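Local coordinates for giding protein-mglB (Thermus thermophilus, PDB 1J3W), which is linked to gliding motility and probably acts as an adaptor and guanine-nucleotide exchange factor of the Roadblock/LC7 family, at residues H121-R124 against A125-A128; V17-L20 against E21-R25. All coordinates share one frame; numbering follows the deposited sequence.

In the fold
Interactions 1 and 2 lie on different helices, 115-135 and 10-27, which run side by side against the same antiparallel sheet, with the contact centres about 10 Å apart. Both mix buried and exposed residues, and they meet along their buried sides: A125 CB comes within 3.2 Å of T23 OG1 and 3.7 Å of V19 CG1. Each helix brings a hydroxyl near a carbonyl of the preceding turn, four residues back for T23 and three for S126. The threonine proton is committed to that carbonyl, whereas the serine hydroxyl also has an aspartate on the sheet, which a lysine salt bridge ties to interaction 1. Outside, glutamates border interaction 2 and a water bridges R124 O and E127.

Interaction 1 (H121-R124 against A125-A128); sequences HGKR and ASEA
S126 turns its hydroxyl back toward K123, leaving OG 2.9 Å from K123 O. Its chi1 of 64° sets OG between the backbone N and the carbonyl carbon, facing the preceding turn. K123 O accepts the backbone bond from E127 N at 3.2 Å. The K123 side chain starts anti to its backbone N, then bends at chi2 and chi3, so that CD passes 3.9 Å from S126 OG. One residue before S126, A125 CB rests against two carbonyls, 3.3 Å from H121 O and 3.5 Å from G122 O. On the exposed side a water donates to both R124 O (2.8 Å) and E127 OE1 (3.0 Å), tying the extended glutamate back to a carbonyl that A128 N already uses.

D97, on strand 93-98, organises the polar side: its OD2 takes a salt bridge from K123 NZ and is hydrogen-bonded to S126 OG, so the single serine proton has two acceptors within reach. A125 and S126 both touch L105 on strand 103-109, and H121 reaches E26 and T27. This is the closing helix of a Roadblock/LC7 domain, laid on the central antiparallel sheet beside the first helix.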
ATOM      1  N   HIS B 121      14.217 -14.534  19.282  1.00 11.78           N
ATOM      2  CA  HIS B 121      15.043 -13.405  19.680  1.00 11.53           C
ATOM      3  C   HIS B 121      14.577 -12.093  19.064  1.00 11.37           C
ATOM      4  O   HIS B 121      14.826 -11.019  19.614  1.00 12.93           O
ATOM      5  CB  HIS B 121      16.501 -13.721  19.352  1.00 11.75           C
ATOM      6  CG  HIS B 121      17.017 -14.918  20.088  1.00 13.07           C
ATOM      7  ND1 HIS B 121      17.346 -14.881  21.427  1.00 13.81           N
ATOM      8  CD2 HIS B 121      17.179 -16.205  19.697  1.00 13.08           C
ATOM      9  CE1 HIS B 121      17.687 -16.093  21.827  1.00 14.07           C
ATOM     10  NE2 HIS B 121      17.594 -16.915  20.797  1.00 15.29           N
ATOM     11  N   GLY B 122      13.892 -12.181  17.926  1.00 12.28           N
ATOM     12  CA  GLY B 122      13.359 -10.986  17.301  1.00 12.43           C
ATOM     13  C   GLY B 122      12.276 -10.401  18.195  1.00 11.40           C
ATOM     14  O   GLY B 122      12.202  -9.192  18.377  1.00 12.13           O
ATOM     15  N   LYS B 123      11.434 -11.262  18.763  1.00 13.17           N
ATOM     16  CA  LYS B 123      10.370 -10.798  19.654  1.00 12.33           C
ATOM     17  C   LYS B 123      10.976 -10.178  20.917  1.00 12.74           C
ATOM     18  O   LYS B 123      10.515  -9.144  21.404  1.00 13.76           O
ATOM     19  CB  LYS B 123       9.446 -11.964  20.024  1.00 14.71           C
ATOM     20  CG  LYS B 123       8.342 -11.600  21.003  1.00 17.74           C
ATOM     21  CD  LYS B 123       7.453 -10.483  20.474  1.00 20.25           C
ATOM     22  CE  LYS B 123       6.676 -10.917  19.240  1.00 22.77           C
ATOM     23  NZ  LYS B 123       5.802  -9.820  18.732  1.00 24.55           N
ATOM     24  N   ARG B 124      12.013 -10.811  21.455  1.00 12.47           N
ATOM     25  CA  ARG B 124      12.647 -10.268  22.647  1.00 12.43           C
ATOM     26  C   ARG B 124      13.252  -8.906  22.332  1.00 12.03           C
ATOM     27  O   ARG B 124      13.185  -7.977  23.140  1.00 12.87           O
ATOM     28  CB  ARG B 124      13.730 -11.217  23.153  1.00 12.24           C
ATOM     29  CG  ARG B 124      13.186 -12.516  23.714  1.00 14.22           C
ATOM     30  CD  ARG B 124      14.305 -13.438  24.141  1.00 14.84           C
ATOM     31  NE  ARG B 124      13.783 -14.634  24.792  1.00 13.93           N
ATOM     32  CZ  ARG B 124      14.535 -15.659  25.179  1.00 15.77           C
ATOM     33  NH1 ARG B 124      15.845 -15.633  24.979  1.00 16.11           N
ATOM     34  NH2 ARG B 124      13.973 -16.713  25.761  1.00 17.32           N
ATOM     35  N   ALA B 125      13.832  -8.779  21.146  1.00 11.54           N
ATOM     36  CA  ALA B 125      14.443  -7.520  20.755  1.00 11.64           C
ATOM     37  C   ALA B 125      13.413  -6.412  20.599  1.00 11.38           C
ATOM     38  O   ALA B 125      13.630  -5.288  21.056  1.00 12.71           O
ATOM     39  CB  ALA B 125      15.216  -7.696  19.457  1.00 11.62           C
ATOM     40  N   SER B 126      12.290  -6.719  19.957  1.00 11.95           N
ATOM     41  CA  SER B 126      11.276  -5.696  19.752  1.00 13.13           C
ATOM     42  C   SER B 126      10.746  -5.173  21.081  1.00 14.06           C
ATOM     43  O   SER B 126      10.499  -3.979  21.219  1.00 13.58           O
ATOM     44  CB  SER B 126      10.130  -6.225  18.881  1.00 15.18           C
ATOM     45  OG  SER B 126       9.427  -7.275  19.515  1.00 17.91           O
ATOM     46  N   GLU B 127      10.580  -6.055  22.062  1.00 13.98           N
ATOM     47  CA  GLU B 127      10.096  -5.600  23.360  1.00 16.48           C
ATOM     48  C   GLU B 127      11.138  -4.731  24.053  1.00 17.27           C
ATOM     49  O   GLU B 127      10.809  -3.706  24.656  1.00 17.33           O
ATOM     50  CB  GLU B 127       9.758  -6.770  24.277  1.00 20.36           C
ATOM     51  CG  GLU B 127       9.427  -6.285  25.680  1.00 26.33           C
ATOM     52  CD  GLU B 127       9.197  -7.403  26.657  1.00 31.52           C
ATOM     53  OE1 GLU B 127      10.093  -8.263  26.798  1.00 34.62           O
ATOM     54  OE2 GLU B 127       8.121  -7.413  27.292  1.00 35.10           O
ATOM     55  N   ALA B 128      12.399  -5.146  23.978  1.00 14.87           N
ATOM     56  CA  ALA B 128      13.469  -4.384  24.605  1.00 15.48           C
ATOM     57  C   ALA B 128      13.566  -3.002  23.972  1.00 15.73           C
ATOM     58  O   ALA B 128      13.740  -1.999  24.662  1.00 17.32           O
ATOM     59  CB  ALA B 128      14.790  -5.117  24.459  1.00 15.52           C
TER
HETATM   60  O   HOH W   1      12.950  -8.624  25.863  1.00 19.65           O

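Interaction 2 (V17-L20 against E21-R25)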
ATOM      1  N   VAL B  17      21.519  -0.090  20.171  1.00 14.27           N
ATOM      2  CA  VAL B  17      22.538  -0.746  19.366  1.00 15.92           C
ATOM      3  C   VAL B  17      22.950  -2.081  19.982  1.00 15.17           C
ATOM      4  O   VAL B  17      23.152  -3.065  19.267  1.00 15.21           O
ATOM      5  CB  VAL B  17      23.773   0.160  19.208  1.00 20.37           C
ATOM      6  CG1 VAL B  17      24.968  -0.653  18.757  1.00 22.78           C
ATOM      7  CG2 VAL B  17      23.468   1.253  18.197  1.00 20.91           C
ATOM      8  N   GLU B  18      23.079  -2.117  21.305  1.00 14.50           N
ATOM      9  CA  GLU B  18      23.448  -3.348  21.986  1.00 15.53           C
ATOM     10  C   GLU B  18      22.404  -4.430  21.714  1.00 13.93           C
ATOM     11  O   GLU B  18      22.754  -5.587  21.467  1.00 15.01           O
ATOM     12  CB  GLU B  18      23.595  -3.090  23.487  1.00 17.44           C
ATOM     13  CG  GLU B  18      24.975  -2.567  23.857  1.00 23.79           C
ATOM     14  CD  GLU B  18      24.983  -1.786  25.155  1.00 26.08           C
ATOM     15  OE1 GLU B  18      24.156  -2.096  26.039  1.00 29.58           O
ATOM     16  OE2 GLU B  18      25.826  -0.870  25.291  1.00 28.55           O
ATOM     17  N   VAL B  19      21.128  -4.056  21.744  1.00 12.52           N
ATOM     18  CA  VAL B  19      20.067  -5.016  21.466  1.00 11.46           C
ATOM     19  C   VAL B  19      20.220  -5.531  20.036  1.00 10.97           C
ATOM     20  O   VAL B  19      20.135  -6.736  19.790  1.00 10.84           O
ATOM     21  CB  VAL B  19      18.665  -4.387  21.614  1.00 12.49           C
ATOM     22  CG1 VAL B  19      17.603  -5.382  21.155  1.00 13.83           C
ATOM     23  CG2 VAL B  19      18.415  -3.996  23.067  1.00 15.34           C
ATOM     24  N   LEU B  20      20.463  -4.625  19.093  1.00 10.66           N
ATOM     25  CA  LEU B  20      20.604  -5.035  17.697  1.00  9.73           C
ATOM     26  C   LEU B  20      21.779  -5.980  17.498  1.00 10.19           C
ATOM     27  O   LEU B  20      21.652  -6.987  16.801  1.00  9.88           O
ATOM     28  CB  LEU B  20      20.756  -3.813  16.782  1.00  9.54           C
ATOM     29  CG  LEU B  20      19.567  -2.848  16.733  1.00 10.32           C
ATOM     30  CD1 LEU B  20      19.899  -1.704  15.801  1.00 12.16           C
ATOM     31  CD2 LEU B  20      18.305  -3.564  16.261  1.00 10.00           C
ATOM     32  N   GLU B  21      22.915  -5.662  18.112  1.00 10.23           N
ATOM     33  CA  GLU B  21      24.102  -6.499  17.997  1.00 12.57           C
ATOM     34  C   GLU B  21      23.870  -7.888  18.582  1.00 12.08           C
ATOM     35  O   GLU B  21      24.233  -8.899  17.972  1.00 12.47           O
ATOM     36  CB  GLU B  21      25.286  -5.829  18.699  1.00 14.30           C
ATOM     37  CG  GLU B  21      25.783  -4.586  17.981  1.00 20.59           C
ATOM     38  CD  GLU B  21      26.791  -3.796  18.792  1.00 23.94           C
ATOM     39  OE1 GLU B  21      27.442  -2.901  18.210  1.00 27.06           O
ATOM     40  OE2 GLU B  21      26.927  -4.059  20.005  1.00 26.65           O
ATOM     41  N   GLU B  22      23.270  -7.936  19.765  1.00 11.65           N
ATOM     42  CA  GLU B  22      22.993  -9.207  20.423  1.00 12.74           C
ATOM     43  C   GLU B  22      22.012 -10.031  19.598  1.00 12.06           C
ATOM     44  O   GLU B  22      22.158 -11.247  19.471  1.00 12.01           O
ATOM     45  CB  GLU B  22      22.412  -8.958  21.819  1.00 15.71           C
ATOM     46  CG  GLU B  22      23.382  -8.266  22.768  1.00 22.04           C
ATOM     47  CD  GLU B  22      22.721  -7.832  24.062  1.00 26.34           C
ATOM     48  OE1 GLU B  22      23.427  -7.285  24.937  1.00 29.26           O
ATOM     49  OE2 GLU B  22      21.496  -8.033  24.204  1.00 30.07           O
ATOM     50  N   THR B  23      21.016  -9.365  19.022  1.00 10.17           N
ATOM     51  CA  THR B  23      20.014 -10.059  18.222  1.00 10.03           C
ATOM     52  C   THR B  23      20.644 -10.697  16.981  1.00  9.53           C
ATOM     53  O   THR B  23      20.272 -11.804  16.591  1.00 10.40           O
ATOM     54  CB  THR B  23      18.880  -9.095  17.839  1.00 10.35           C
ATOM     55  OG1 THR B  23      18.299  -8.571  19.044  1.00 11.21           O
ATOM     56  CG2 THR B  23      17.787  -9.821  17.061  1.00 10.88           C
ATOM     57  N   LEU B  24      21.602 -10.011  16.365  1.00 10.19           N
ATOM     58  CA  LEU B  24      22.271 -10.580  15.197  1.00  9.92           C
ATOM     59  C   LEU B  24      23.005 -11.855  15.608  1.00 10.38           C
ATOM     60  O   LEU B  24      22.938 -12.867  14.914  1.00 11.56           O
ATOM     61  CB  LEU B  24      23.265  -9.580  14.602  1.00 10.61           C
ATOM     62  CG  LEU B  24      22.644  -8.380  13.881  1.00 10.43           C
ATOM     63  CD1 LEU B  24      23.728  -7.374  13.563  1.00 12.79           C
ATOM     64  CD2 LEU B  24      21.949  -8.841  12.597  1.00 12.76           C
ATOM     65  N   ARG B  25      23.704 -11.808  16.736  1.00 11.01           N
ATOM     66  CA  ARG B  25      24.438 -12.975  17.211  1.00 11.95           C
ATOM     67  C   ARG B  25      23.528 -14.156  17.558  1.00 11.41           C
ATOM     68  O   ARG B  25      23.838 -15.306  17.233  1.00 13.21           O
ATOM     69  CB  ARG B  25      25.286 -12.605  18.432  1.00 13.96           C
ATOM     70  CG  ARG B  25      26.489 -11.733  18.109  1.00 20.59           C
ATOM     71  CD  ARG B  25      27.434 -11.622  19.300  1.00 24.68           C
ATOM     72  NE  ARG B  25      26.943 -10.720  20.340  1.00 30.18           N
ATOM     73  CZ  ARG B  25      26.929  -9.393  20.234  1.00 32.24           C
ATOM     74  NH1 ARG B  25      27.380  -8.806  19.133  1.00 34.92           N
ATOM     75  NH2 ARG B  25      26.471  -8.653  21.235  1.00 33.31           N
TER
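V19 and T23 run alongside each other in the same direction, with V19 CG1 3.9 Å from T23 OG1. T23 OG1 sits beside its own backbone N (chi1 -58°), which brings it to 2.7 Å from V19 O. There it donates from above the carbonyl plane, 40° out of it, while T23 N donates to V19 O at 2.9 Å from the other face of the carbonyl. One carbonyl thus takes two donors from a single residue, satisfying the buried hydroxyl within the helix.

The E21 chain slants across V17, whose CG1 lies against the end of the glutamate, 3.4 Å from E21 OE1 and 3.6 Å from E21 CD. Both residues, and L24, also touch K45 on strand 41-46. L20 faces the sheet, meeting A32, A43 and L105, while V19 leans on the last helix at L129 and I132. Helix 10-27 of this Roadblock/LC7 fold thus has one flank on the antiparallel sheet and another against helix 115-135.

E22 lies toward solvent, and its chain passes outward beside the E18 carbonyl, CG packing tightly at 3.0 Å from E18 O. E18 points its own carboxylate to R15, a salt bridge that probably eases repulsion between E18 and E22, whose OE1 atoms are 5.4 Å apart. On the buried side L24 CG lies 3.4 Å from L20 O.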